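Local atomic coordinates of transcriptional activator of comK gene (Bacillus halodurans, PDB entry 2HQB), a protein that probably activates expression of the comK gene and, as a membrane lipoprotein of the BMP family, resembles the substrate-binding proteins of ABC transporters. Residues Val41-Val46 and Ile56-Asp61; Tyr77-His82 and Gly95-Glu100; Tyr110-Phe115 and Val184-Gly189; Val129-Ala134 and Pro139-Phe144. All blocks are in the same frame, centred on the assembly; numbering follows the deposited sequence.

Contact 1 of 4, residues Val41-Val46 and Ile56-Asp61; sequences VLEEGV and IKELVD
Val41 and Glu43 meet Leu59 and Glu58 in a strand-on-helix contact at the edge of the six-stranded parallel sheet that holds strands 7-11 and 39-43. The short axes of strand 41-43 and helix 56-61 run nearly antiparallel, at 170°, and come within 10.3 Å of each other. The apolar centre is small. Val41 CG1 lies 3.9 Å from Leu59 CD2, and the two side chains lie alongside, running opposite ways. With CG1 trans to the backbone N (chi1 -175°), this methyl of Val41 is the one that meets Leu59. Leu59 CD2 also touches Val41 CB at 4.0 Å. Glu43 adds its aliphatic part: Glu43 CG packs 4.3 Å from Leu59 CG.

Beyond these carbons the contact turns polar. The Glu43 chain bends at chi2, and OE1 of Glu43 comes to 4.0 Å from OE1 of Glu58. The carboxylate planes stand 79° apart. No hydrogen bond joins the segments. Two like charges at this spacing would be expected to repel, and might raise the proton affinity of either group. Arg55 makes a long, weak ion pair with Glu58, which may ease this.

Strand 39-43 is outermost in its sheet and pairs with strand 7-11. Helix 49-61 carries the chain across to strand 66-69, on the far side of strand 7-11, and Leu59 also packs on Ile67 there.

Contact 2 of 4, residues Tyr77-His82 and Gly95-Glu100; sequences YFSTIH and GEVKGE
ND1 of His82 donates a hydrogen bond of 3.2 Å to Ser79 O, and both residues also touch loop 95-100. The bond is bent, with an N-H...O angle of 142°. The acceptor lies at the edge of the imidazole, in the ring plane. The donor sits above the carbonyl plane of Ser79, 41° out of it. This bond ties the ring back to the last turn of the helix and limits its rotation. With CG of His82 between the backbone N and the carbonyl carbon (chi1 81°), ND1 is turned back to Ser79 O and NE2 is left near the loop.

His82 NE2 lies 3.8 Å from Lys98 O, which is a contact and not a hydrogen bond. His82 NE2 also lies 4.2 Å from Gly99 CA. The lack of a side chain on Gly99 probably lets the loop pass this close to the ring. Replacing the histidine with an alanine would probably leave Ser79 O without this donor and open a gap beside Lys98 and Gly99.

The second point of contact is Ser79 OG, 3.4 Å from Val97 CG2. The hydroxyl is hydrogen-bonded to Ala75 O, one helical turn back; its contact with the Val97 methyl is van der Waals.

The contact thus joins the C-terminal end of helix 73-79 to the loop between strands 89-93 and 102-107. Asn250 holds the Val97 backbone N, and Asn101 binds His82 O. Ile102, at the start of strand 102-107, packs against Phe78, Ser79, His82 and Val97.

Contact 3 of 4, residues Tyr110-Phe115 and Val184-Gly189; sequences YAMGYF and VFYPAG
Tyr186 reaches from strand 184-186 to helix 110-115 with its hydroxyl end, and the close part of the contact is gathered there. The terminal methyl of selenomethionine Met112, CE, lies 4.1 Å from Tyr186 OH. The methionine chain runs across the tyrosine, roughly perpendicular to it. Met112 has CG between its backbone N and carbonyl carbon (chi1 84°), and the chain is extended from there, which carries CE out to the phenol. Next to it the bare backbone of Gly113 meets the same oxygen, with Gly113 CA 4.5 Å from Tyr186 OH. Tyr186 is buried, and its hydroxyl is hydrogen-bonded to Thr226 OG1. The methyl and the glycine therefore touch an oxygen that is already satisfied.

On its own segment the ring has a second neighbour. Ala188 CB sits 4.0 Å above one face of the Tyr186 ring, nearer its margin than its centre. Pro187 and Ala188 are each the centre of an inverse gamma turn, and this folded backbone brings Ala188 back beside the ring.

The rest of the contact is loose. The backbones stay well apart: the nearest CA atoms, of Gly113 and Tyr186, are 9.0 Å from each other. No hydrogen bond links the segments, and little surface is shared. The looseness is not an opening to solvent, because all three touching residues are buried.

Other elements fill in around them. Met112 also touches Glu140 of helix 139-150 and Thr226 and Gln228 of strand 222-228. Helix 110-122 lies beside helix 139-150, and strand 184-186 is an inner strand of the mixed sheet.

Contact 4 of 4, residues Val129-Ala134 and Pro139-Phe144; sequences VGVIAA and PEVEGF
Val129, Gly130 and Val131 of strand 129-133 meet the Phe144 ring obliquely, and the same ring stacks on that of Tyr186. Val129 CG2 lies 3.7 Å from Phe144 CE2, with the two side chains at a slant. Gly130 O is 4.1 Å from Phe144 CE2. Val131 CG2 also packs on the ring near CD2, but its exact spacing is doubtful in the model. Phe144 sets CG anti to its backbone N (chi1 -172°), and this swings the ring toward the strand.

Val141, almost one turn earlier in the helix, makes the second point of packing. Val141 CG2 lies 3.8 Å from Ala133 CB and 4.3 Å from Val131 CG1. Residues 129, 131 and 133 alternate along the strand, so all three point to the helix. With alanine in place of Phe144, a gap would probably open beside Val129 and Val131, and Tyr186 would lose its stacking partner.

The axes of strand 129-133 and helix 139-144 run nearly antiparallel, at 175°, and approach to 9.5 Å. Every touching residue is buried. This is the strand-helix half of a beta-alpha-beta crossover: strand 128-133, helix 139-150 and strand 155-160, in a fold of the periplasmic-binding-protein kind.

How the contacts relate
From the N terminus, contact 1 closes first, between strand 39-43 and the helix that follows it. Contact 2 comes next and closes the loop from helix 73-79 to the segment after strand 89-93. The two are in series, yet they touch: Ile56 CD1 packs 3.7 Å from Phe78 CE2. Both lie in the domain built round the parallel sheet. Contact 3 then spans the longest loop, from helix 110-122 to strand 184-186, and contact 4 is nested inside it. Their strands are neighbours in the mixed sheet of the other domain, where Tyr186 N probably bonds to Gly130 O. Contacts 1 and 3, with centres about 35 Å apart, lie on opposite sides of the chain's centre.

Contact 1 of 4, residues Val41-Val46 and Ile56-Asp61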
loop_
_atom_site.group_PDB
_atom_site.type_symbol
_atom_site.label_atom_id
_atom_site.label_comp_id
_atom_site.label_asym_id
_atom_site.label_seq_id
_atom_site.Cartn_x
_atom_site.Cartn_y
_atom_site.Cartn_z
ATOM N N VAL A 41 2.058 21.349 -7.195
ATOM C CA VAL A 41 1.685 22.151 -6.022
ATOM C C VAL A 41 0.999 21.264 -4.996
ATOM O O VAL A 41 0.136 20.451 -5.333
ATOM C CB VAL A 41 0.719 23.266 -6.344
ATOM C CG1 VAL A 41 0.484 24.102 -5.098
ATOM C CG2 VAL A 41 1.246 24.084 -7.467
ATOM N N LEU A 42 1.371 21.464 -3.738
ATOM C CA LEU A 42 0.883 20.656 -2.630
ATOM C C LEU A 42 0.159 21.468 -1.616
ATOM O O LEU A 42 0.602 22.527 -1.288
ATOM C CB LEU A 42 2.067 19.981 -1.923
ATOM C CG LEU A 42 1.753 19.434 -0.531
ATOM C CD1 LEU A 42 1.033 18.117 -0.742
ATOM C CD2 LEU A 42 3.009 19.237 0.325
ATOM N N GLU A 43 -0.961 20.968 -1.117
ATOM C CA GLU A 43 -1.712 21.649 -0.066
ATOM C C GLU A 43 -1.784 20.600 1.050
ATOM O O GLU A 43 -2.184 19.462 0.816
ATOM C CB GLU A 43 -3.107 22.010 -0.559
ATOM C CG GLU A 43 -3.131 23.029 -1.680
ATOM C CD GLU A 43 -2.518 24.380 -1.283
ATOM O OE1 GLU A 43 -2.864 24.935 -0.212
ATOM O OE2 GLU A 43 -1.695 24.897 -2.067
ATOM N N GLU A 44 -1.382 20.976 2.256
ATOM C CA GLU A 44 -1.357 20.047 3.382
ATOM C C GLU A 44 -2.434 20.460 4.382
ATOM O O GLU A 44 -2.998 21.551 4.241
ATOM C CB GLU A 44 0.009 20.103 4.058
ATOM C CG GLU A 44 1.233 20.119 3.126
ATOM C CD GLU A 44 2.539 20.313 3.891
ATOM O OE1 GLU A 44 2.872 19.417 4.701
ATOM O OE2 GLU A 44 3.228 21.350 3.697
ATOM N N GLY A 45 -2.719 19.600 5.378
ATOM C CA GLY A 45 -3.731 19.895 6.395
ATOM C C GLY A 45 -5.157 19.984 5.882
ATOM O O GLY A 45 -6.031 20.530 6.554
ATOM N N VAL A 46 -5.413 19.439 4.695
ATOM C CA VAL A 46 -6.749 19.508 4.123
ATOM C C VAL A 46 -7.553 18.461 4.874
ATOM O O VAL A 46 -7.558 17.285 4.523
ATOM C CB VAL A 46 -6.708 19.200 2.601
ATOM C CG1 VAL A 46 -7.945 19.753 1.909
ATOM C CG2 VAL A 46 -5.444 19.791 1.975
ATOM N N ILE A 56 -9.267 23.877 -3.607
ATOM C CA ILE A 56 -9.421 23.406 -4.966
ATOM C C ILE A 56 -9.617 24.620 -5.854
ATOM O O ILE A 56 -9.232 24.636 -7.032
ATOM C CB ILE A 56 -10.626 22.421 -5.062
ATOM C CG1 ILE A 56 -10.237 21.099 -4.376
ATOM C CG2 ILE A 56 -11.062 22.207 -6.544
ATOM C CD1 ILE A 56 -11.164 19.913 -4.657
ATOM N N LYS A 57 -10.199 25.653 -5.256
ATOM C CA LYS A 57 -10.461 26.895 -5.954
ATOM C C LYS A 57 -9.121 27.525 -6.242
ATOM O O LYS A 57 -8.807 27.818 -7.396
ATOM C CB LYS A 57 -11.337 27.796 -5.088
ATOM C CG LYS A 57 -12.759 27.237 -4.984
ATOM C CD LYS A 57 -13.548 27.643 -3.726
ATOM C CE LYS A 57 -14.901 26.889 -3.692
ATOM N NZ LYS A 57 -15.685 27.066 -2.429
ATOM N N GLU A 58 -8.307 27.694 -5.206
ATOM C CA GLU A 58 -6.993 28.275 -5.390
ATOM C C GLU A 58 -6.224 27.468 -6.446
ATOM O O GLU A 58 -5.711 28.008 -7.417
ATOM C CB GLU A 58 -6.229 28.251 -4.087
ATOM C CG GLU A 58 -7.073 28.611 -2.875
ATOM C CD GLU A 58 -6.279 28.614 -1.558
ATOM O OE1 GLU A 58 -5.627 27.597 -1.212
ATOM O OE2 GLU A 58 -6.312 29.649 -0.859
ATOM N N LEU A 59 -6.169 26.159 -6.275
ATOM C CA LEU A 59 -5.425 25.328 -7.200
ATOM C C LEU A 59 -5.776 25.514 -8.662
ATOM O O LEU A 59 -4.884 25.652 -9.509
ATOM C CB LEU A 59 -5.594 23.868 -6.815
ATOM C CG LEU A 59 -4.732 23.378 -5.665
ATOM C CD1 LEU A 59 -5.097 21.936 -5.388
ATOM C CD2 LEU A 59 -3.277 23.486 -6.036
ATOM N N VAL A 60 -7.071 25.503 -8.963
ATOM C CA VAL A 60 -7.499 25.669 -10.349
ATOM C C VAL A 60 -7.380 27.122 -10.773
ATOM O O VAL A 60 -7.255 27.422 -11.962
ATOM C CB VAL A 60 -8.925 25.198 -10.581
ATOM C CG1 VAL A 60 -9.146 25.079 -12.059
ATOM C CG2 VAL A 60 -9.140 23.834 -9.936
ATOM N N ASP A 61 -7.419 28.018 -9.789
ATOM C CA ASP A 61 -7.251 29.437 -10.037
ATOM C C ASP A 61 -5.817 29.610 -10.490
ATOM O O ASP A 61 -5.552 30.304 -11.461
ATOM C CB ASP A 61 -7.457 30.236 -8.756
ATOM C CG ASP A 61 -8.850 30.799 -8.646
ATOM O OD1 ASP A 61 -9.696 30.417 -9.504
ATOM O OD2 ASP A 61 -9.093 31.612 -7.708
#

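Contact 2 of 4, residues Tyr77-His82 and Gly95-Glu100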
loop_
_atom_site.group_PDB
_atom_site.type_symbol
_atom_site.label_atom_id
_atom_site.label_comp_id
_atom_site.label_asym_id
_atom_site.label_seq_id
_atom_site.Cartn_x
_atom_site.Cartn_y
_atom_site.Cartn_z
ATOM N N TYR A 77 -14.998 14.299 -1.250
ATOM C CA TYR A 77 -14.720 15.725 -1.388
ATOM C C TYR A 77 -14.783 16.125 -2.868
ATOM O O TYR A 77 -15.370 17.145 -3.219
ATOM C CB TYR A 77 -13.316 16.056 -0.897
ATOM C CG TYR A 77 -13.027 15.899 0.579
ATOM C CD1 TYR A 77 -11.715 15.787 1.020
ATOM C CD2 TYR A 77 -14.032 15.910 1.533
ATOM C CE1 TYR A 77 -11.413 15.695 2.354
ATOM C CE2 TYR A 77 -13.724 15.815 2.896
ATOM C CZ TYR A 77 -12.414 15.709 3.288
ATOM O OH TYR A 77 -12.071 15.638 4.610
ATOM N N PHE A 78 -14.156 15.321 -3.724
ATOM C CA PHE A 78 -14.122 15.592 -5.151
ATOM C C PHE A 78 -15.476 15.377 -5.797
ATOM O O PHE A 78 -15.808 16.012 -6.803
ATOM C CB PHE A 78 -13.111 14.679 -5.851
ATOM C CG PHE A 78 -11.694 14.951 -5.491
ATOM C CD1 PHE A 78 -10.722 14.009 -5.731
ATOM C CD2 PHE A 78 -11.328 16.146 -4.915
ATOM C CE1 PHE A 78 -9.396 14.248 -5.403
ATOM C CE2 PHE A 78 -10.017 16.399 -4.581
ATOM C CZ PHE A 78 -9.048 15.450 -4.825
ATOM N N SER A 79 -16.261 14.476 -5.230
ATOM C CA SER A 79 -17.551 14.187 -5.822
ATOM C C SER A 79 -18.551 15.312 -5.681
ATOM O O SER A 79 -19.428 15.494 -6.529
ATOM C CB SER A 79 -18.125 12.918 -5.217
ATOM O OG SER A 79 -17.347 11.809 -5.619
ATOM N N THR A 80 -18.421 16.072 -4.608
ATOM C CA THR A 80 -19.338 17.165 -4.362
ATOM C C THR A 80 -18.851 18.415 -5.054
ATOM O O THR A 80 -19.322 19.508 -4.771
ATOM C CB THR A 80 -19.485 17.434 -2.832
ATOM O OG1 THR A 80 -18.194 17.413 -2.193
ATOM C CG2 THR A 80 -20.389 16.383 -2.208
ATOM N N ILE A 81 -17.924 18.263 -5.989
ATOM C CA ILE A 81 -17.390 19.439 -6.643
ATOM C C ILE A 81 -16.858 19.192 -8.073
ATOM O O ILE A 81 -16.596 20.143 -8.804
ATOM C CB ILE A 81 -16.280 20.039 -5.713
ATOM C CG1 ILE A 81 -16.279 21.548 -5.820
ATOM C CG2 ILE A 81 -14.899 19.450 -6.045
ATOM C CD1 ILE A 81 -15.163 22.232 -5.035
ATOM N N HIS A 82 -16.740 17.928 -8.484
ATOM C CA HIS A 82 -16.162 17.622 -9.791
ATOM C C HIS A 82 -16.976 18.053 -10.979
ATOM O O HIS A 82 -16.510 17.956 -12.115
ATOM C CB HIS A 82 -15.900 16.135 -9.942
ATOM C CG HIS A 82 -17.115 15.354 -10.323
ATOM N ND1 HIS A 82 -18.229 15.272 -9.511
ATOM C CD2 HIS A 82 -17.391 14.607 -11.418
ATOM C CE1 HIS A 82 -19.135 14.500 -10.090
ATOM N NE2 HIS A 82 -18.650 14.085 -11.248
ATOM N N GLY A 95 -11.264 6.185 -2.824
ATOM C CA GLY A 95 -12.708 6.267 -2.628
ATOM C C GLY A 95 -13.478 5.550 -3.726
ATOM O O GLY A 95 -12.905 4.825 -4.542
ATOM N N GLU A 96 -14.784 5.752 -3.751
ATOM C CA GLU A 96 -15.628 5.165 -4.783
ATOM C C GLU A 96 -16.070 6.401 -5.574
ATOM O O GLU A 96 -16.585 7.358 -4.995
ATOM C CB GLU A 96 -16.832 4.432 -4.145
ATOM C CG GLU A 96 -17.580 5.265 -3.056
ATOM C CD GLU A 96 -18.824 4.577 -2.439
ATOM O OE1 GLU A 96 -19.793 4.295 -3.186
ATOM O OE2 GLU A 96 -18.835 4.333 -1.203
ATOM N N VAL A 97 -15.880 6.403 -6.886
ATOM C CA VAL A 97 -16.248 7.592 -7.657
ATOM C C VAL A 97 -16.995 7.295 -8.980
ATOM O O VAL A 97 -16.779 6.245 -9.595
ATOM C CB VAL A 97 -14.940 8.430 -7.857
ATOM C CG1 VAL A 97 -14.477 8.442 -9.309
ATOM C CG2 VAL A 97 -15.145 9.794 -7.297
ATOM N N LYS A 98 -17.908 8.179 -9.389
ATOM C CA LYS A 98 -18.649 7.984 -10.650
ATOM C C LYS A 98 -18.663 9.309 -11.414
ATOM O O LYS A 98 -19.061 10.355 -10.887
ATOM C CB LYS A 98 -20.104 7.527 -10.403
ATOM C CG LYS A 98 -21.115 8.683 -10.522
ATOM C CD LYS A 98 -22.491 8.423 -9.910
ATOM C CE LYS A 98 -23.296 9.725 -9.831
ATOM N NZ LYS A 98 -24.341 9.681 -8.774
ATOM N N GLY A 99 -18.226 9.289 -12.657
ATOM C CA GLY A 99 -18.233 10.533 -13.381
ATOM C C GLY A 99 -17.199 10.519 -14.466
ATOM O O GLY A 99 -16.534 9.506 -14.711
ATOM N N GLU A 100 -17.048 11.653 -15.126
ATOM C CA GLU A 100 -16.104 11.676 -16.193
ATOM C C GLU A 100 -14.776 12.285 -15.856
ATOM O O GLU A 100 -13.766 11.721 -16.226
ATOM C CB GLU A 100 -16.706 12.340 -17.414
ATOM C CG GLU A 100 -17.318 11.344 -18.383
ATOM C CD GLU A 100 -16.719 11.488 -19.775
ATOM O OE1 GLU A 100 -16.844 12.597 -20.358
ATOM O OE2 GLU A 100 -16.118 10.502 -20.282
#

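Contact 3 of 4, residues Tyr110-Phe115 and Val184-Gly189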
loop_
_atom_site.group_PDB
_atom_site.type_symbol
_atom_site.label_atom_id
_atom_site.label_comp_id
_atom_site.label_asym_id
_atom_site.label_seq_id
_atom_site.Cartn_x
_atom_site.Cartn_y
_atom_site.Cartn_z
ATOM N N TYR A 110 -4.781 -8.908 -1.924
ATOM C CA TYR A 110 -4.655 -10.359 -1.758
ATOM C C TYR A 110 -3.342 -10.951 -2.289
ATOM O O TYR A 110 -2.613 -11.602 -1.541
ATOM C CB TYR A 110 -5.830 -11.056 -2.429
ATOM C CG TYR A 110 -5.892 -12.551 -2.194
ATOM C CD1 TYR A 110 -6.482 -13.091 -1.037
ATOM C CD2 TYR A 110 -5.334 -13.432 -3.119
ATOM C CE1 TYR A 110 -6.502 -14.480 -0.819
ATOM C CE2 TYR A 110 -5.345 -14.807 -2.911
ATOM C CZ TYR A 110 -5.915 -15.322 -1.771
ATOM O OH TYR A 110 -5.812 -16.668 -1.577
ATOM N N ALA A 111 -3.034 -10.725 -3.568
ATOM C CA ALA A 111 -1.806 -11.260 -4.166
ATOM C C ALA A 111 -0.572 -11.073 -3.315
ATOM O O ALA A 111 0.009 -12.034 -2.807
ATOM C CB ALA A 111 -1.558 -10.633 -5.520
HETATM N N MSE A 112 -0.164 -9.821 -3.160
HETATM C CA MSE A 112 1.034 -9.532 -2.391
HETATM C C MSE A 112 1.049 -10.208 -1.036
HETATM O O MSE A 112 2.097 -10.614 -0.572
HETATM C CB MSE A 112 1.214 -8.019 -2.220
HETATM C CG MSE A 112 0.443 -7.375 -1.065
HETATM SE SE MSE A 112 0.645 -5.396 -1.070
HETATM C CE MSE A 112 -0.499 -5.022 0.441
ATOM N N GLY A 113 -0.104 -10.340 -0.401
ATOM C CA GLY A 113 -0.134 -10.962 0.908
ATOM C C GLY A 113 0.155 -12.441 0.833
ATOM O O GLY A 113 0.812 -13.019 1.700
ATOM N N TYR A 114 -0.348 -13.048 -0.232
ATOM C CA TYR A 114 -0.177 -14.453 -0.463
ATOM C C TYR A 114 1.309 -14.746 -0.583
ATOM O O TYR A 114 1.897 -15.417 0.268
ATOM C CB TYR A 114 -0.929 -14.805 -1.730
ATOM C CG TYR A 114 -1.127 -16.279 -1.970
ATOM C CD1 TYR A 114 -2.143 -16.988 -1.324
ATOM C CD2 TYR A 114 -0.316 -16.957 -2.868
ATOM C CE1 TYR A 114 -2.341 -18.331 -1.576
ATOM C CE2 TYR A 114 -0.505 -18.291 -3.123
ATOM C CZ TYR A 114 -1.513 -18.973 -2.484
ATOM O OH TYR A 114 -1.698 -20.293 -2.810
ATOM N N PHE A 115 1.926 -14.231 -1.637
ATOM C CA PHE A 115 3.352 -14.438 -1.863
ATOM C C PHE A 115 4.205 -14.104 -0.651
ATOM O O PHE A 115 5.219 -14.766 -0.408
ATOM C CB PHE A 115 3.812 -13.602 -3.054
ATOM C CG PHE A 115 3.072 -13.906 -4.294
ATOM C CD1 PHE A 115 3.101 -15.187 -4.817
ATOM C CD2 PHE A 115 2.265 -12.956 -4.878
ATOM C CE1 PHE A 115 2.335 -15.522 -5.893
ATOM C CE2 PHE A 115 1.486 -13.283 -5.970
ATOM C CZ PHE A 115 1.519 -14.578 -6.478
ATOM N N VAL A 184 7.239 -15.513 12.784
ATOM C CA VAL A 184 7.317 -14.700 11.580
ATOM C C VAL A 184 6.070 -13.826 11.630
ATOM O O VAL A 184 4.949 -14.344 11.708
ATOM C CB VAL A 184 7.311 -15.558 10.312
ATOM C CG1 VAL A 184 7.543 -14.691 9.089
ATOM C CG2 VAL A 184 8.377 -16.619 10.420
ATOM N N PHE A 185 6.271 -12.508 11.610
ATOM C CA PHE A 185 5.159 -11.561 11.673
ATOM C C PHE A 185 4.927 -10.624 10.452
ATOM O O PHE A 185 5.854 -10.202 9.733
ATOM C CB PHE A 185 5.283 -10.738 12.947
ATOM C CG PHE A 185 5.338 -11.568 14.204
ATOM C CD1 PHE A 185 6.510 -12.217 14.582
ATOM C CD2 PHE A 185 4.236 -11.643 15.052
ATOM C CE1 PHE A 185 6.590 -12.922 15.795
ATOM C CE2 PHE A 185 4.304 -12.345 16.271
ATOM C CZ PHE A 185 5.486 -12.982 16.639
ATOM N N TYR A 186 3.650 -10.345 10.214
ATOM C CA TYR A 186 3.209 -9.480 9.130
ATOM C C TYR A 186 2.398 -8.385 9.812
ATOM O O TYR A 186 1.184 -8.526 9.969
ATOM C CB TYR A 186 2.312 -10.265 8.168
ATOM C CG TYR A 186 1.931 -9.487 6.935
ATOM C CD1 TYR A 186 2.830 -8.586 6.339
ATOM C CD2 TYR A 186 0.687 -9.656 6.337
ATOM C CE1 TYR A 186 2.490 -7.870 5.161
ATOM C CE2 TYR A 186 0.351 -8.943 5.160
ATOM C CZ TYR A 186 1.265 -8.060 4.589
ATOM O OH TYR A 186 0.949 -7.405 3.426
ATOM N N PRO A 187 3.058 -7.299 10.260
ATOM C CA PRO A 187 2.301 -6.223 10.935
ATOM C C PRO A 187 1.775 -5.247 9.883
ATOM O O PRO A 187 2.389 -4.226 9.574
ATOM C CB PRO A 187 3.325 -5.646 11.913
ATOM C CG PRO A 187 4.661 -5.856 11.189
ATOM C CD PRO A 187 4.523 -7.089 10.322
ATOM N N ALA A 188 0.616 -5.610 9.340
ATOM C CA ALA A 188 -0.014 -4.895 8.256
ATOM C C ALA A 188 -0.816 -3.657 8.596
ATOM O O ALA A 188 -2.044 -3.601 8.377
ATOM C CB ALA A 188 -0.863 -5.872 7.454
ATOM N N GLY A 189 -0.099 -2.656 9.104
ATOM C CA GLY A 189 -0.698 -1.377 9.468
ATOM C C GLY A 189 0.391 -0.351 9.325
ATOM O O GLY A 189 1.356 -0.415 10.062
#

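Contact 4 of 4, residues Val129-Ala134 and Pro139-Phe144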
loop_
_atom_site.group_PDB
_atom_site.type_symbol
_atom_site.label_atom_id
_atom_site.label_comp_id
_atom_site.label_asym_id
_atom_site.label_seq_id
_atom_site.Cartn_x
_atom_site.Cartn_y
_atom_site.Cartn_z
ATOM N N VAL A 129 2.864 -18.690 11.748
ATOM C CA VAL A 129 3.030 -17.324 11.268
ATOM C C VAL A 129 1.852 -16.488 11.742
ATOM O O VAL A 129 0.778 -17.027 12.034
ATOM C CB VAL A 129 3.034 -17.282 9.769
ATOM C CG1 VAL A 129 4.024 -18.279 9.231
ATOM C CG2 VAL A 129 1.634 -17.579 9.261
ATOM N N GLY A 130 2.050 -15.171 11.806
ATOM C CA GLY A 130 0.981 -14.295 12.258
ATOM C C GLY A 130 0.857 -12.930 11.596
ATOM O O GLY A 130 1.847 -12.313 11.164
ATOM N N VAL A 131 -0.390 -12.469 11.511
ATOM C CA VAL A 131 -0.702 -11.171 10.966
ATOM C C VAL A 131 -1.292 -10.296 12.053
ATOM O O VAL A 131 -2.209 -10.739 12.736
ATOM C CB VAL A 131 -1.777 -11.229 9.873
ATOM C CG1 VAL A 131 -2.119 -9.798 9.410
ATOM C CG2 VAL A 131 -1.295 -12.016 8.719
ATOM N N ILE A 132 -0.764 -9.079 12.223
ATOM C CA ILE A 132 -1.338 -8.098 13.161
ATOM C C ILE A 132 -1.840 -6.974 12.230
ATOM O O ILE A 132 -1.079 -6.118 11.786
ATOM C CB ILE A 132 -0.298 -7.498 14.128
ATOM C CG1 ILE A 132 0.346 -8.600 14.955
ATOM C CG2 ILE A 132 -0.970 -6.468 15.037
ATOM C CD1 ILE A 132 1.365 -8.108 16.002
ATOM N N ALA A 133 -3.113 -7.013 11.891
ATOM C CA ALA A 133 -3.667 -6.015 11.002
ATOM C C ALA A 133 -4.627 -5.112 11.747
ATOM O O ALA A 133 -4.822 -5.254 12.959
ATOM C CB ALA A 133 -4.368 -6.677 9.847
ATOM N N ALA A 134 -5.230 -4.179 11.017
ATOM C CA ALA A 134 -6.143 -3.234 11.632
ATOM C C ALA A 134 -7.562 -3.728 11.506
ATOM O O ALA A 134 -8.305 -3.783 12.493
ATOM C CB ALA A 134 -5.987 -1.863 10.977
ATOM N N PRO A 139 -7.489 -7.271 2.360
ATOM C CA PRO A 139 -7.189 -8.402 1.485
ATOM C C PRO A 139 -5.922 -9.119 1.897
ATOM O O PRO A 139 -5.932 -10.338 2.026
ATOM C CB PRO A 139 -7.072 -7.740 0.125
ATOM C CG PRO A 139 -8.152 -6.768 0.196
ATOM C CD PRO A 139 -7.897 -6.117 1.544
ATOM N N GLU A 140 -4.841 -8.360 2.101
ATOM C CA GLU A 140 -3.555 -8.912 2.529
ATOM C C GLU A 140 -3.708 -9.980 3.631
ATOM O O GLU A 140 -2.938 -10.950 3.674
ATOM C CB GLU A 140 -2.653 -7.806 3.088
ATOM C CG GLU A 140 -2.821 -6.412 2.466
ATOM C CD GLU A 140 -3.800 -5.493 3.211
ATOM O OE1 GLU A 140 -3.764 -5.462 4.462
ATOM O OE2 GLU A 140 -4.591 -4.782 2.539
ATOM N N VAL A 141 -4.681 -9.799 4.528
ATOM C CA VAL A 141 -4.848 -10.769 5.595
ATOM C C VAL A 141 -5.172 -12.166 5.033
ATOM O O VAL A 141 -4.578 -13.148 5.467
ATOM C CB VAL A 141 -5.931 -10.330 6.624
ATOM C CG1 VAL A 141 -5.987 -11.308 7.805
ATOM C CG2 VAL A 141 -5.615 -8.959 7.139
ATOM N N GLU A 142 -6.089 -12.255 4.067
ATOM C CA GLU A 142 -6.458 -13.557 3.485
ATOM C C GLU A 142 -5.294 -14.127 2.700
ATOM O O GLU A 142 -4.770 -15.196 2.994
ATOM C CB GLU A 142 -7.674 -13.456 2.542
ATOM C CG GLU A 142 -9.045 -13.239 3.207
ATOM C CD GLU A 142 -9.457 -11.744 3.348
ATOM O OE1 GLU A 142 -8.725 -10.951 4.002
ATOM O OE2 GLU A 142 -10.531 -11.373 2.803
ATOM N N GLY A 143 -4.898 -13.396 1.683
ATOM C CA GLY A 143 -3.802 -13.840 0.866
ATOM C C GLY A 143 -2.620 -14.270 1.685
ATOM O O GLY A 143 -1.872 -15.113 1.236
ATOM N N PHE A 144 -2.445 -13.711 2.876
ATOM C CA PHE A 144 -1.297 -14.074 3.707
ATOM C C PHE A 144 -1.443 -15.477 4.253
ATOM O O PHE A 144 -0.545 -16.283 4.145
ATOM C CB PHE A 144 -1.135 -13.117 4.883
ATOM C CG PHE A 144 0.130 -13.334 5.661
ATOM C CD1 PHE A 144 1.331 -12.741 5.244
ATOM C CD2 PHE A 144 0.126 -14.115 6.829
ATOM C CE1 PHE A 144 2.535 -12.913 5.993
ATOM C CE2 PHE A 144 1.310 -14.300 7.591
ATOM C CZ PHE A 144 2.523 -13.689 7.167
#